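Local coordinates for probable ABC transporter phosphite binding protein PhnD1 (Prochlorococcus marinus str. MIT 9301, PDB 5LQ8), which binds inorganic phosphite strongly, and methylphosphonate and phosphate only very weakly, probably as the solute-binding component of an ABC transporter, at residues A[9-14]-A[44-49]; A[64-69]-A[123-128]; A[80-85]-A[206-211]; A[130-135]-A[264-269]. All blocks are in the same frame, centred on the assembly; numbering follows the deposited sequence.

Contact 1: A[9-14]-A[44-49]. With GB (methylphosphonic acid ester group), chain B.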
loop_
_atom_site.group_PDB
_atom_site.type_symbol
_atom_site.label_atom_id
_atom_site.label_comp_id
_atom_site.label_asym_id
_atom_site.label_seq_id
_atom_site.Cartn_x
_atom_site.Cartn_y
_atom_site.Cartn_z
ATOM N N GLY A 9 -6.466 5.622 10.266
ATOM C CA GLY A 9 -6.728 4.370 9.549
ATOM C C GLY A 9 -5.592 4.064 8.588
ATOM O O GLY A 9 -4.666 4.868 8.385
ATOM N N ALA A 10 -5.646 2.874 8.026
ATOM C CA ALA A 10 -4.647 2.391 7.100
ATOM C C ALA A 10 -5.168 1.223 6.276
ATOM O O ALA A 10 -5.921 0.345 6.771
ATOM C CB ALA A 10 -3.404 1.996 7.830
ATOM N N ILE A 11 -4.796 1.170 5.011
ATOM C CA ILE A 11 -5.083 -0.012 4.225
ATOM C C ILE A 11 -4.379 -1.214 4.863
ATOM O O ILE A 11 -3.244 -1.105 5.323
ATOM C CB ILE A 11 -4.695 0.109 2.740
ATOM C CG1 ILE A 11 -3.236 0.562 2.558
ATOM C CG2 ILE A 11 -5.712 1.027 2.067
ATOM C CD1 ILE A 11 -2.709 0.093 1.261
ATOM N N PRO A 12 -5.065 -2.361 4.916
ATOM C CA PRO A 12 -4.456 -3.538 5.563
ATOM C C PRO A 12 -3.578 -4.322 4.581
ATOM O O PRO A 12 -3.936 -5.397 4.077
ATOM C CB PRO A 12 -5.675 -4.334 6.013
ATOM C CG PRO A 12 -6.716 -4.027 5.012
ATOM C CD PRO A 12 -6.507 -2.549 4.670
ATOM N N ASP A 13 -2.415 -3.736 4.300
ATOM C CA ASP A 13 -1.499 -4.246 3.282
ATOM C C ASP A 13 -0.506 -5.293 3.751
ATOM O O ASP A 13 0.244 -5.879 2.944
ATOM C CB ASP A 13 -0.753 -3.047 2.659
ATOM C CG ASP A 13 0.274 -2.386 3.598
ATOM O OD1 ASP A 13 0.105 -2.425 4.821
ATOM O OD2 ASP A 13 1.243 -1.793 3.109
ATOM N N GLN A 14 -0.499 -5.465 5.060
ATOM C CA GLN A 14 0.401 -6.347 5.786
ATOM C C GLN A 14 -0.419 -7.007 6.891
ATOM O O GLN A 14 -1.527 -6.594 7.166
ATOM C CB GLN A 14 1.583 -5.550 6.381
ATOM C CG GLN A 14 2.565 -5.143 5.315
ATOM C CD GLN A 14 3.652 -4.291 5.905
ATOM O OE1 GLN A 14 3.497 -3.086 6.008
ATOM N NE2 GLN A 14 4.733 -4.901 6.269
ATOM N N ILE A 44 -11.164 -4.199 7.895
ATOM C CA ILE A 44 -11.010 -5.586 7.384
ATOM C C ILE A 44 -10.373 -5.724 5.998
ATOM O O ILE A 44 -9.774 -6.752 5.678
ATOM C CB ILE A 44 -12.351 -6.382 7.406
ATOM C CG1 ILE A 44 -13.359 -5.748 6.459
ATOM C CG2 ILE A 44 -12.872 -6.554 8.837
ATOM C CD1 ILE A 44 -14.528 -6.666 6.180
ATOM N N ASN A 45 -10.507 -4.695 5.164
ATOM C CA ASN A 45 -9.975 -4.781 3.797
ATOM C C ASN A 45 -9.786 -3.361 3.213
ATOM O O ASN A 45 -10.042 -2.375 3.902
ATOM C CB ASN A 45 -10.861 -5.670 2.904
ATOM C CG ASN A 45 -12.274 -5.149 2.766
ATOM O OD1 ASN A 45 -12.522 -3.950 2.745
ATOM N ND2 ASN A 45 -13.214 -6.060 2.653
ATOM N N TYR A 46 -9.257 -3.282 1.995
ATOM C CA TYR A 46 -8.952 -1.968 1.398
ATOM C C TYR A 46 -10.193 -1.141 1.152
ATOM O O TYR A 46 -10.184 0.060 1.390
ATOM C CB TYR A 46 -8.199 -2.112 0.072
ATOM C CG TYR A 46 -6.736 -2.422 0.095
ATOM C CD1 TYR A 46 -5.839 -1.736 -0.732
ATOM C CD2 TYR A 46 -6.213 -3.418 0.872
ATOM C CE1 TYR A 46 -4.488 -2.059 -0.749
ATOM C CE2 TYR A 46 -4.862 -3.723 0.842
ATOM C CZ TYR A 46 -3.998 -3.053 0.007
ATOM O OH TYR A 46 -2.616 -3.313 -0.112
ATOM N N ILE A 47 -11.267 -1.803 0.700
ATOM C CA ILE A 47 -12.537 -1.125 0.446
ATOM C C ILE A 47 -13.031 -0.460 1.736
ATOM O O ILE A 47 -13.551 0.633 1.742
ATOM C CB ILE A 47 -13.629 -2.101 -0.081
ATOM C CG1 ILE A 47 -13.302 -2.544 -1.498
ATOM C CG2 ILE A 47 -14.990 -1.427 -0.123
ATOM C CD1 ILE A 47 -14.025 -3.812 -1.929
ATOM N N ALA A 48 -12.878 -1.171 2.842
ATOM C CA ALA A 48 -13.285 -0.649 4.128
ATOM C C ALA A 48 -12.539 0.614 4.568
ATOM O O ALA A 48 -13.095 1.430 5.306
ATOM C CB ALA A 48 -13.192 -1.719 5.183
ATOM N N ALA A 49 -11.267 0.732 4.184
ATOM C CA ALA A 49 -10.525 1.950 4.437
ATOM C C ALA A 49 -11.101 3.122 3.626
ATOM O O ALA A 49 -11.295 4.224 4.160
ATOM C CB ALA A 49 -9.059 1.788 4.109
HETATM P P1 GB B . -0.832 -0.750 -2.301
HETATM O O1 GB B . -2.003 -0.055 -2.990
HETATM O O2 GB B . 0.428 -0.757 -3.194
HETATM C C1 GB B . -0.496 0.281 -0.972
HETATM O O3 GB B . -1.211 -2.146 -1.802
#
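Ile11 and Tyr46 meet where strand 5-10 runs out and helix 46-54 begins, at the ligand site of a periplasmic binding-protein fold. Apolar contacts dominate. Ile11 CB stands over the centre of the Tyr46 ring, 4.0 Å from its centroid and 5° off the normal, a CH-pi contact over the face. With CG1 set between the backbone N and the carbonyl carbon (chi1 52°), the Ile11 chain runs across that face until CD1 lies 3.4 Å from Tyr46 CE1, while CG2 turns to Ala49 CB at 4.0 Å. Pro12, the centre of an inverse gamma turn, leans its ring on the backbone before the helix, CG lying 3.6 Å from Asn45 CA.

No hydrogen bond joins 9-14 to 44-49. Asn45 is the N-cap: its OD1 accepts from Ala48 N at 2.8 Å, the donor nearly in line with the side-chain carbonyl. Asp13 OD2 is hydrogen-bonded to Tyr206 OH, while Asp13 CB lies 3.3 Å from Tyr46 OH. Packed by Ile11, the Tyr46 ring presents its hydroxyl to the bound methylphosphonate group, and Tyr46 OH donates to ligand O3 in a bond whose modelled length, 2.5 Å, is doubtfully short.

Contact 2: A[64-69]-A[123-128]. With GB (methylphosphonic acid ester group), chain B.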
loop_
_atom_site.group_PDB
_atom_site.type_symbol
_atom_site.label_atom_id
_atom_site.label_comp_id
_atom_site.label_asym_id
_atom_site.label_seq_id
_atom_site.Cartn_x
_atom_site.Cartn_y
_atom_site.Cartn_z
ATOM N N GLY A 64 -2.841 3.410 -0.178
ATOM C CA GLY A 64 -2.096 3.152 -1.382
ATOM C C GLY A 64 -2.462 4.141 -2.456
ATOM O O GLY A 64 -3.318 4.978 -2.280
ATOM N N GLY A 65 -1.750 4.073 -3.569
ATOM C CA GLY A 65 -2.055 4.970 -4.678
ATOM C C GLY A 65 -3.497 4.896 -5.139
ATOM O O GLY A 65 -4.198 5.911 -5.173
ATOM N N LEU A 66 -3.919 3.703 -5.527
ATOM C CA LEU A 66 -5.260 3.459 -6.043
ATOM C C LEU A 66 -6.329 3.762 -5.009
ATOM O O LEU A 66 -7.330 4.456 -5.268
ATOM C CB LEU A 66 -5.428 2.041 -6.607
ATOM C CG LEU A 66 -6.838 1.690 -7.129
ATOM C CD1 LEU A 66 -7.371 2.621 -8.214
ATOM C CD2 LEU A 66 -6.831 0.259 -7.630
ATOM N N SER A 67 -6.157 3.208 -3.823
ATOM C CA SER A 67 -7.194 3.391 -2.810
ATOM C C SER A 67 -7.289 4.868 -2.343
ATOM O O SER A 67 -8.335 5.343 -2.022
ATOM C CB SER A 67 -6.956 2.464 -1.623
ATOM O OG SER A 67 -5.599 2.516 -1.168
ATOM N N GLY A 68 -6.173 5.573 -2.309
ATOM C CA GLY A 68 -6.148 6.974 -2.006
ATOM C C GLY A 68 -6.880 7.801 -3.045
ATOM O O GLY A 68 -7.633 8.712 -2.704
ATOM N N VAL A 69 -6.652 7.449 -4.301
ATOM C CA VAL A 69 -7.409 8.084 -5.415
ATOM C C VAL A 69 -8.901 7.838 -5.278
ATOM O O VAL A 69 -9.717 8.787 -5.408
ATOM C CB VAL A 69 -6.885 7.644 -6.785
ATOM C CG1 VAL A 69 -7.889 8.026 -7.882
ATOM C CG2 VAL A 69 -5.494 8.273 -7.047
ATOM N N SER A 123 -4.666 -7.416 -2.792
ATOM C CA SER A 123 -5.984 -6.853 -2.795
ATOM C C SER A 123 -6.409 -6.499 -4.210
ATOM O O SER A 123 -5.615 -5.978 -5.001
ATOM C CB SER A 123 -6.091 -5.640 -1.871
ATOM O OG SER A 123 -7.360 -5.002 -2.034
ATOM N N GLU A 124 -7.696 -6.732 -4.477
ATOM C CA GLU A 124 -8.316 -6.221 -5.700
ATOM C C GLU A 124 -8.034 -4.724 -5.932
ATOM O O GLU A 124 -7.938 -4.302 -7.069
ATOM C CB GLU A 124 -9.863 -6.408 -5.696
ATOM C CG GLU A 124 -10.387 -7.830 -5.774
ATOM C CD GLU A 124 -10.560 -8.504 -4.404
ATOM O OE1 GLU A 124 -10.010 -7.968 -3.397
ATOM O OE2 GLU A 124 -11.232 -9.579 -4.316
ATOM N N ASN A 125 -7.886 -3.953 -4.854
ATOM C CA ASN A 125 -7.651 -2.511 -4.879
ATOM C C ASN A 125 -6.231 -2.063 -4.570
ATOM O O ASN A 125 -6.002 -0.912 -4.264
ATOM C CB ASN A 125 -8.660 -1.786 -3.958
ATOM C CG ASN A 125 -10.053 -1.946 -4.487
ATOM O OD1 ASN A 125 -10.318 -1.591 -5.619
ATOM N ND2 ASN A 125 -10.904 -2.579 -3.721
ATOM N N SER A 126 -5.309 -2.995 -4.645
ATOM C CA SER A 126 -3.859 -2.722 -4.411
ATOM C C SER A 126 -3.212 -2.168 -5.644
ATOM O O SER A 126 -3.455 -2.630 -6.742
ATOM C CB SER A 126 -3.134 -4.001 -4.000
ATOM O OG SER A 126 -1.741 -3.746 -3.864
ATOM N N THR A 127 -2.380 -1.150 -5.430
ATOM C CA THR A 127 -1.589 -0.533 -6.489
ATOM C C THR A 127 -0.420 -1.457 -6.906
ATOM O O THR A 127 -0.272 -1.857 -8.060
ATOM C CB THR A 127 -1.009 0.803 -6.000
ATOM O OG1 THR A 127 -1.996 1.540 -5.280
ATOM C CG2 THR A 127 -0.536 1.674 -7.165
ATOM N N SER A 128 0.375 -1.799 -5.907
ATOM C CA SER A 128 1.578 -2.617 -6.076
ATOM C C SER A 128 1.339 -4.117 -6.169
ATOM O O SER A 128 2.174 -4.839 -6.692
ATOM C CB SER A 128 2.624 -2.315 -4.991
ATOM O OG SER A 128 2.179 -2.761 -3.708
HETATM P P1 GB B . -0.832 -0.750 -2.301
HETATM O O1 GB B . -2.003 -0.055 -2.990
HETATM O O2 GB B . 0.428 -0.757 -3.194
HETATM C C1 GB B . -0.496 0.281 -0.972
HETATM O O3 GB B . -1.211 -2.146 -1.802
HETATM O O HOH W 1 -4.387 0.852 -3.028
#
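Thr127 OG1 lies beside its backbone N and anti to the carbonyl carbon (chi1 -43°), which turns the hydroxyl both to the start of helix 65-74 and to the ligand. Leu66 CG is anti to its own N, carrying the leucine chain alongside Asn125, with CD2 3.7 Å from Asn125 O. The direct polar link between 64-69 and 123-128 is Leu66 N to Thr127 OG1, 2.9 Å and almost straight at 176°. The same hydroxyl donates to ligand O1, so one oxygen couples the first turn of one helix to the anion. A water provides a second route: it accepts from Ser67 N and donates to Asn125 O and to ligand O1, the last at 2.6 Å.

The Ser-Thr-Ser run at the head of helix 127-139 forms the helix N-terminal anion site of this periplasmic binding protein. Here Thr127 N reaches O1 at 2.7 Å with an angle of 173°, and Ser128 N and OG both hold O2. Ser126, the N-cap, gives its OG to O3 at 2.7 Å; Tyr46 and His158 also bind the group. Backbone N-H groups at a helix start, with its dipole, would favour the negative charge. Across the site, Gly64 occupies the N-cap position of helix 65-74; its CA lies 3.3 Å from ligand C1, and ligand O1 sits close to where a side chain would begin.

Contact 3: A[80-85]-A[206-211]. With GB (methylphosphonic acid ester group), chain B.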
loop_
_atom_site.group_PDB
_atom_site.type_symbol
_atom_site.label_atom_id
_atom_site.label_comp_id
_atom_site.label_asym_id
_atom_site.label_seq_id
_atom_site.Cartn_x
_atom_site.Cartn_y
_atom_site.Cartn_z
ATOM N N VAL A 80 -4.166 15.618 0.464
ATOM C CA VAL A 80 -2.920 14.832 0.419
ATOM C C VAL A 80 -1.901 15.487 1.338
ATOM O O VAL A 80 -1.596 16.666 1.192
ATOM C CB VAL A 80 -2.334 14.621 -1.006
ATOM C CG1 VAL A 80 -1.090 13.748 -0.950
ATOM C CG2 VAL A 80 -3.383 14.029 -1.914
ATOM N N ILE A 81 -1.380 14.700 2.270
ATOM C CA ILE A 81 -0.509 15.197 3.349
ATOM C C ILE A 81 0.976 14.906 3.112
ATOM O O ILE A 81 1.811 15.813 3.138
ATOM C CB ILE A 81 -0.984 14.617 4.709
ATOM C CG1 ILE A 81 -2.383 15.149 5.071
ATOM C CG2 ILE A 81 -0.003 14.850 5.857
ATOM C CD1 ILE A 81 -2.411 16.585 5.542
ATOM N N ALA A 82 1.306 13.640 2.906
ATOM C CA ALA A 82 2.722 13.188 2.870
ATOM C C ALA A 82 2.848 11.795 2.313
ATOM O O ALA A 82 1.859 11.070 2.211
ATOM C CB ALA A 82 3.344 13.211 4.262
ATOM N N GLN A 83 4.076 11.444 1.984
ATOM C CA GLN A 83 4.477 10.164 1.438
ATOM C C GLN A 83 5.891 9.913 1.941
ATOM O O GLN A 83 6.427 10.745 2.665
ATOM C CB GLN A 83 4.381 10.170 -0.105
ATOM C CG GLN A 83 5.407 11.055 -0.791
ATOM C CD GLN A 83 5.217 11.289 -2.277
ATOM O OE1 GLN A 83 5.295 12.435 -2.755
ATOM N NE2 GLN A 83 5.046 10.262 -3.002
ATOM N N ARG A 84 6.467 8.782 1.554
ATOM C CA ARG A 84 7.911 8.506 1.735
ATOM C C ARG A 84 8.660 8.779 0.439
ATOM O O ARG A 84 8.087 8.845 -0.626
ATOM C CB ARG A 84 8.134 7.068 2.186
ATOM C CG ARG A 84 7.290 6.696 3.418
ATOM C CD ARG A 84 7.176 5.190 3.620
ATOM N NE ARG A 84 6.541 4.555 2.465
ATOM C CZ ARG A 84 6.352 3.255 2.339
ATOM N NH1 ARG A 84 6.754 2.412 3.290
ATOM N NH2 ARG A 84 5.769 2.783 1.269
ATOM N N ASP A 85 9.980 8.882 0.513
ATOM C CA ASP A 85 10.793 9.030 -0.713
ATOM C C ASP A 85 10.527 7.923 -1.729
ATOM O O ASP A 85 10.289 8.196 -2.907
ATOM C CB ASP A 85 12.281 9.063 -0.375
ATOM C CG ASP A 85 12.668 10.324 0.320
ATOM O OD1 ASP A 85 12.602 11.404 -0.344
ATOM O OD2 ASP A 85 13.001 10.240 1.536
ATOM N N TYR A 206 2.188 4.920 -1.931
ATOM C CA TYR A 206 1.557 5.222 -0.635
ATOM C C TYR A 206 1.508 6.721 -0.334
ATOM O O TYR A 206 2.399 7.477 -0.695
ATOM C CB TYR A 206 2.225 4.523 0.521
ATOM C CG TYR A 206 2.103 3.021 0.527
ATOM C CD1 TYR A 206 1.272 2.398 1.446
ATOM C CD2 TYR A 206 2.879 2.213 -0.305
ATOM C CE1 TYR A 206 1.182 1.019 1.475
ATOM C CE2 TYR A 206 2.788 0.831 -0.269
ATOM C CZ TYR A 206 1.940 0.240 0.634
ATOM O OH TYR A 206 1.789 -1.123 0.692
ATOM N N HIS A 207 0.453 7.126 0.356
ATOM C CA HIS A 207 0.322 8.451 0.876
ATOM C C HIS A 207 -0.698 8.580 1.965
ATOM O O HIS A 207 -1.666 7.820 2.026
ATOM C CB HIS A 207 0.023 9.471 -0.201
ATOM C CG HIS A 207 -1.202 9.203 -0.995
ATOM N ND1 HIS A 207 -1.320 8.129 -1.853
ATOM C CD2 HIS A 207 -2.349 9.911 -1.111
ATOM C CE1 HIS A 207 -2.501 8.177 -2.448
ATOM N NE2 HIS A 207 -3.143 9.244 -2.019
ATOM N N TRP A 208 -0.460 9.558 2.827
ATOM C CA TRP A 208 -1.400 9.974 3.841
ATOM C C TRP A 208 -2.400 10.934 3.273
ATOM O O TRP A 208 -2.054 11.863 2.561
ATOM C CB TRP A 208 -0.690 10.685 5.009
ATOM C CG TRP A 208 0.125 9.862 5.933
ATOM C CD1 TRP A 208 1.468 9.783 5.975
ATOM C CD2 TRP A 208 -0.362 9.021 6.978
ATOM N NE1 TRP A 208 1.856 8.958 6.991
ATOM C CE2 TRP A 208 0.738 8.473 7.619
ATOM C CE3 TRP A 208 -1.638 8.668 7.412
ATOM C CZ2 TRP A 208 0.605 7.602 8.689
ATOM C CZ3 TRP A 208 -1.764 7.793 8.518
ATOM C CH2 TRP A 208 -0.658 7.272 9.109
ATOM N N VAL A 209 -3.651 10.703 3.624
ATOM C CA VAL A 209 -4.768 11.550 3.248
ATOM C C VAL A 209 -5.540 11.960 4.501
ATOM O O VAL A 209 -5.903 11.120 5.337
ATOM C CB VAL A 209 -5.718 10.829 2.295
ATOM C CG1 VAL A 209 -6.856 11.763 1.867
ATOM C CG2 VAL A 209 -4.996 10.237 1.086
ATOM N N ALA A 210 -5.856 13.248 4.602
ATOM C CA ALA A 210 -6.638 13.811 5.735
ATOM C C ALA A 210 -7.959 14.362 5.249
ATOM O O ALA A 210 -8.065 14.828 4.114
ATOM C CB ALA A 210 -5.869 14.914 6.458
ATOM N N GLN A 211 -8.956 14.291 6.112
ATOM C CA GLN A 211 -10.258 14.903 5.869
ATOM C C GLN A 211 -10.009 16.390 5.715
ATOM O O GLN A 211 -9.059 16.949 6.292
ATOM C CB GLN A 211 -11.199 14.663 7.041
ATOM C CG GLN A 211 -11.695 13.231 7.207
ATOM C CD GLN A 211 -12.630 12.734 6.120
ATOM O OE1 GLN A 211 -13.106 13.497 5.275
ATOM N NE2 GLN A 211 -12.910 11.437 6.143
HETATM P P1 GB B . -0.832 -0.750 -2.301
HETATM O O1 GB B . -2.003 -0.055 -2.990
HETATM O O2 GB B . 0.428 -0.757 -3.194
HETATM C C1 GB B . -0.496 0.281 -0.972
HETATM O O3 GB B . -1.211 -2.146 -1.802
#
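Arg84 and Tyr206 lie side by side and point the same way, at the end of an antiparallel strand pair in the six-stranded mixed sheet. Their guanidinium and ring planes are turned 69° apart, and Arg84 CZ sits 5.0 Å from the ring centroid, an off-centre cation-pi contact in which NH2 comes nearest, 3.3 Å from Tyr206 CD2. The bend at chi3 (-60°) in the arginine chain helps bring that nitrogen alongside the ring.

Farther along, Val80 and His207 cross at about a right angle, with Val80 CG1 4.0 Å from His207 CD2. Ile81 packs CB against Trp208 CB and places CG1 3.8 Å from Ala210 CB. Strands 80-83 and 207-210, at 159° between directions, are joined by Ile81 N to Trp208 O, 2.9 Å, and by Trp208 N to Ala82 O, 2.8 Å. Ala82 O also takes a CA-H contact from His207.

The arginine's charge is shared: NE forms a salt bridge with Asp87, and NH1 bonds to the carbonyl of Phe247. The Tyr206 hydroxyl bonds to Asp13. That bond and the neighbouring arginine probably restrict the ring's rotation, and the arginine may polarise its pi cloud.

Contact 4: A[130-135]-A[264-269]. With GB (methylphosphonic acid ester group), chain C.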
loop_
_atom_site.group_PDB
_atom_site.type_symbol
_atom_site.label_atom_id
_atom_site.label_comp_id
_atom_site.label_asym_id
_atom_site.label_seq_id
_atom_site.Cartn_x
_atom_site.Cartn_y
_atom_site.Cartn_z
ATOM N N ARG A 130 -1.855 -5.367 -7.417
ATOM C CA ARG A 130 -2.876 -5.650 -8.444
ATOM C C ARG A 130 -2.852 -4.691 -9.653
ATOM O O ARG A 130 -2.703 -5.152 -10.769
ATOM C CB ARG A 130 -4.260 -5.679 -7.829
ATOM C CG ARG A 130 -5.347 -6.221 -8.762
ATOM C CD ARG A 130 -5.962 -5.141 -9.675
ATOM N NE ARG A 130 -6.833 -5.765 -10.684
ATOM C CZ ARG A 130 -8.087 -6.201 -10.474
ATOM N NH1 ARG A 130 -8.665 -6.031 -9.305
ATOM N NH2 ARG A 130 -8.768 -6.813 -11.463
ATOM N N LEU A 131 -2.989 -3.409 -9.409
ATOM C CA LEU A 131 -3.237 -2.496 -10.512
ATOM C C LEU A 131 -2.039 -2.482 -11.442
ATOM O O LEU A 131 -2.177 -2.673 -12.677
ATOM C CB LEU A 131 -3.514 -1.075 -9.997
ATOM C CG LEU A 131 -3.857 -0.087 -11.118
ATOM C CD1 LEU A 131 -5.268 -0.329 -11.676
ATOM C CD2 LEU A 131 -3.757 1.343 -10.635
ATOM N N MET A 132 -0.887 -2.158 -10.869
ATOM C CA MET A 132 0.303 -2.042 -11.671
ATOM C C MET A 132 0.726 -3.405 -12.248
ATOM O O MET A 132 0.977 -3.495 -13.418
ATOM C CB MET A 132 1.417 -1.278 -10.937
ATOM C CG MET A 132 1.066 0.185 -10.661
ATOM S SD MET A 132 0.412 1.116 -12.074
ATOM C CE MET A 132 1.906 1.117 -13.065
ATOM N N PRO A 133 0.733 -4.484 -11.435
ATOM C CA PRO A 133 0.976 -5.804 -12.029
ATOM C C PRO A 133 0.098 -6.179 -13.214
ATOM O O PRO A 133 0.615 -6.659 -14.252
ATOM C CB PRO A 133 0.782 -6.746 -10.836
ATOM C CG PRO A 133 1.296 -5.914 -9.686
ATOM C CD PRO A 133 0.724 -4.549 -9.962
ATOM N N GLU A 134 -1.200 -5.910 -13.091
ATOM C CA GLU A 134 -2.159 -6.213 -14.194
ATOM C C GLU A 134 -1.858 -5.331 -15.437
ATOM O O GLU A 134 -1.890 -5.811 -16.573
ATOM C CB GLU A 134 -3.594 -6.092 -13.737
ATOM C CG GLU A 134 -4.573 -6.498 -14.840
ATOM C CD GLU A 134 -6.019 -6.724 -14.442
ATOM O OE1 GLU A 134 -6.409 -6.384 -13.329
ATOM O OE2 GLU A 134 -6.766 -7.215 -15.311
ATOM N N TYR A 135 -1.506 -4.078 -15.186
ATOM C CA TYR A 135 -1.153 -3.131 -16.255
ATOM C C TYR A 135 0.003 -3.667 -17.055
ATOM O O TYR A 135 -0.028 -3.689 -18.277
ATOM C CB TYR A 135 -0.831 -1.747 -15.688
ATOM C CG TYR A 135 -0.336 -0.742 -16.684
ATOM C CD1 TYR A 135 -1.249 -0.111 -17.548
ATOM C CD2 TYR A 135 0.992 -0.345 -16.709
ATOM C CE1 TYR A 135 -0.810 0.857 -18.427
ATOM C CE2 TYR A 135 1.421 0.621 -17.594
ATOM C CZ TYR A 135 0.495 1.217 -18.436
ATOM O OH TYR A 135 0.886 2.183 -19.318
ATOM N N GLU A 264 -4.545 7.190 -11.514
ATOM C CA GLU A 264 -5.976 7.393 -11.785
ATOM C C GLU A 264 -6.266 6.926 -13.190
ATOM O O GLU A 264 -7.220 6.209 -13.406
ATOM C CB GLU A 264 -6.425 8.840 -11.579
ATOM C CG GLU A 264 -7.934 9.019 -11.728
ATOM C CD GLU A 264 -8.467 10.343 -11.284
ATOM O OE1 GLU A 264 -7.679 11.251 -10.911
ATOM O OE2 GLU A 264 -9.717 10.434 -11.339
ATOM N N GLU A 265 -5.440 7.331 -14.135
ATOM C CA GLU A 265 -5.671 6.928 -15.576
ATOM C C GLU A 265 -5.583 5.417 -15.838
ATOM O O GLU A 265 -6.377 4.837 -16.550
ATOM C CB GLU A 265 -4.651 7.649 -16.462
ATOM C CG GLU A 265 -4.956 9.161 -16.474
ATOM C CD GLU A 265 -3.878 9.983 -17.146
ATOM O OE1 GLU A 265 -2.806 9.426 -17.447
ATOM O OE2 GLU A 265 -4.118 11.178 -17.403
ATOM N N ILE A 266 -4.614 4.776 -15.211
ATOM C CA ILE A 266 -4.515 3.322 -15.265
ATOM C C ILE A 266 -5.702 2.662 -14.592
ATOM O O ILE A 266 -6.276 1.740 -15.129
ATOM C CB ILE A 266 -3.162 2.844 -14.692
ATOM C CG1 ILE A 266 -1.999 3.345 -15.601
ATOM C CG2 ILE A 266 -3.113 1.322 -14.640
ATOM C CD1 ILE A 266 -0.637 3.154 -14.976
ATOM N N GLY A 267 -6.085 3.174 -13.440
ATOM C CA GLY A 267 -7.313 2.732 -12.775
ATOM C C GLY A 267 -8.573 2.824 -13.637
ATOM O O GLY A 267 -9.398 1.923 -13.671
ATOM N N ARG A 268 -8.710 3.931 -14.361
ATOM C CA ARG A 268 -9.856 4.016 -15.301
ATOM C C ARG A 268 -9.796 2.966 -16.404
ATOM O O ARG A 268 -10.799 2.343 -16.735
ATOM C CB ARG A 268 -9.939 5.366 -15.938
ATOM C CG ARG A 268 -10.278 6.468 -14.989
ATOM C CD ARG A 268 -10.408 7.786 -15.740
ATOM N NE ARG A 268 -10.453 8.863 -14.782
ATOM C CZ ARG A 268 -10.293 10.134 -15.118
ATOM N NH1 ARG A 268 -10.149 10.499 -16.405
ATOM N NH2 ARG A 268 -10.287 11.050 -14.165
ATOM N N LYS A 269 -8.619 2.807 -16.993
ATOM C CA LYS A 269 -8.437 1.867 -18.095
ATOM C C LYS A 269 -8.780 0.447 -17.687
ATOM O O LYS A 269 -9.376 -0.315 -18.449
ATOM C CB LYS A 269 -7.031 1.935 -18.658
ATOM C CG LYS A 269 -6.956 1.212 -20.001
ATOM C CD LYS A 269 -5.606 1.352 -20.642
ATOM C CE LYS A 269 -4.564 0.512 -19.941
ATOM N NZ LYS A 269 -3.493 0.095 -20.889
HETATM P P1 GB C . -1.048 2.795 -22.420
HETATM O O1 GB C . -1.964 3.864 -22.933
HETATM O O2 GB C . -1.798 1.584 -21.901
HETATM C C1 GB C . -0.117 2.356 -23.929
HETATM O O3 GB C . -0.088 3.325 -21.383
HETATM O O HOH W 2 -1.869 -2.322 -20.167
#
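Ile266 of helix 261-269 packs against helix 127-139 through Leu131, Met132 and Tyr135, and its branches can be followed outward. From CB, CG2 leaves anti to the backbone N and enters the angle between two residues of the facing helix, 3.7 Å from Tyr135 CD1 and 3.9 Å from Leu131 CG. The other branch, CG1, lies anti to the carbonyl carbon (chi1 -65°) and passes over the tyrosine ring near CE1 and CD1. Its terminal CD1 stands over the ring centre, 4.0 Å from the centroid and 3° off the normal, a well-centred CH-pi contact. The same methyl touches Met132 SD at 3.7 Å; the methionine chain, bent at chi2 and chi3, crosses the isoleucine at about a right angle.

Beside this apolar helix-helix core, Leu131 CD1 lies 3.8 Å from Gly267 CA, an approach over a residue without a side chain. The outer end is polar and holds a second methylphosphonate group, distinct from the one at the start of helix 127-139. Lys269 NZ comes obliquely to the tyrosine ring and donates to its O2 at a doubtfully short 2.5 Å, while Tyr135 OH donates to its O3 at 2.6 Å. Both helices thus contribute a donor to this group, whose negative charge the lysine would favour. A water joins Tyr135 O to Lys269 NZ.

The axes of segments 130-135 and 264-269 approach to 10.3 Å at 69°. Pro133 of helix 127-139 touches strands 119-121 and 92-97, and helix 261-269 meets helix 65-74 where Glu264 touches Val69 and Leu73.

Contacts 1, 2 and 3 gather round one bound methylphosphonate group, with centres 10 to 15 Å apart; contact 4 lies about 19 Å from contact 1 and 20 Å from contact 3, beside a second such group. Contacts 1 and 3 both reach the six-stranded sheet and are tied by Asp13 and Tyr206. Contacts 2 and 4 share helix 127-139, their centres 9 Å apart. Along the chain, contact 1 closes before the others open, contacts 2 and 3 alternate, and contact 4 follows contact 2 while alternating with contact 3. Across the first ligand, contact 2 joins the helix after a strand of the six-stranded sheet to the helix after a strand of the five-stranded one.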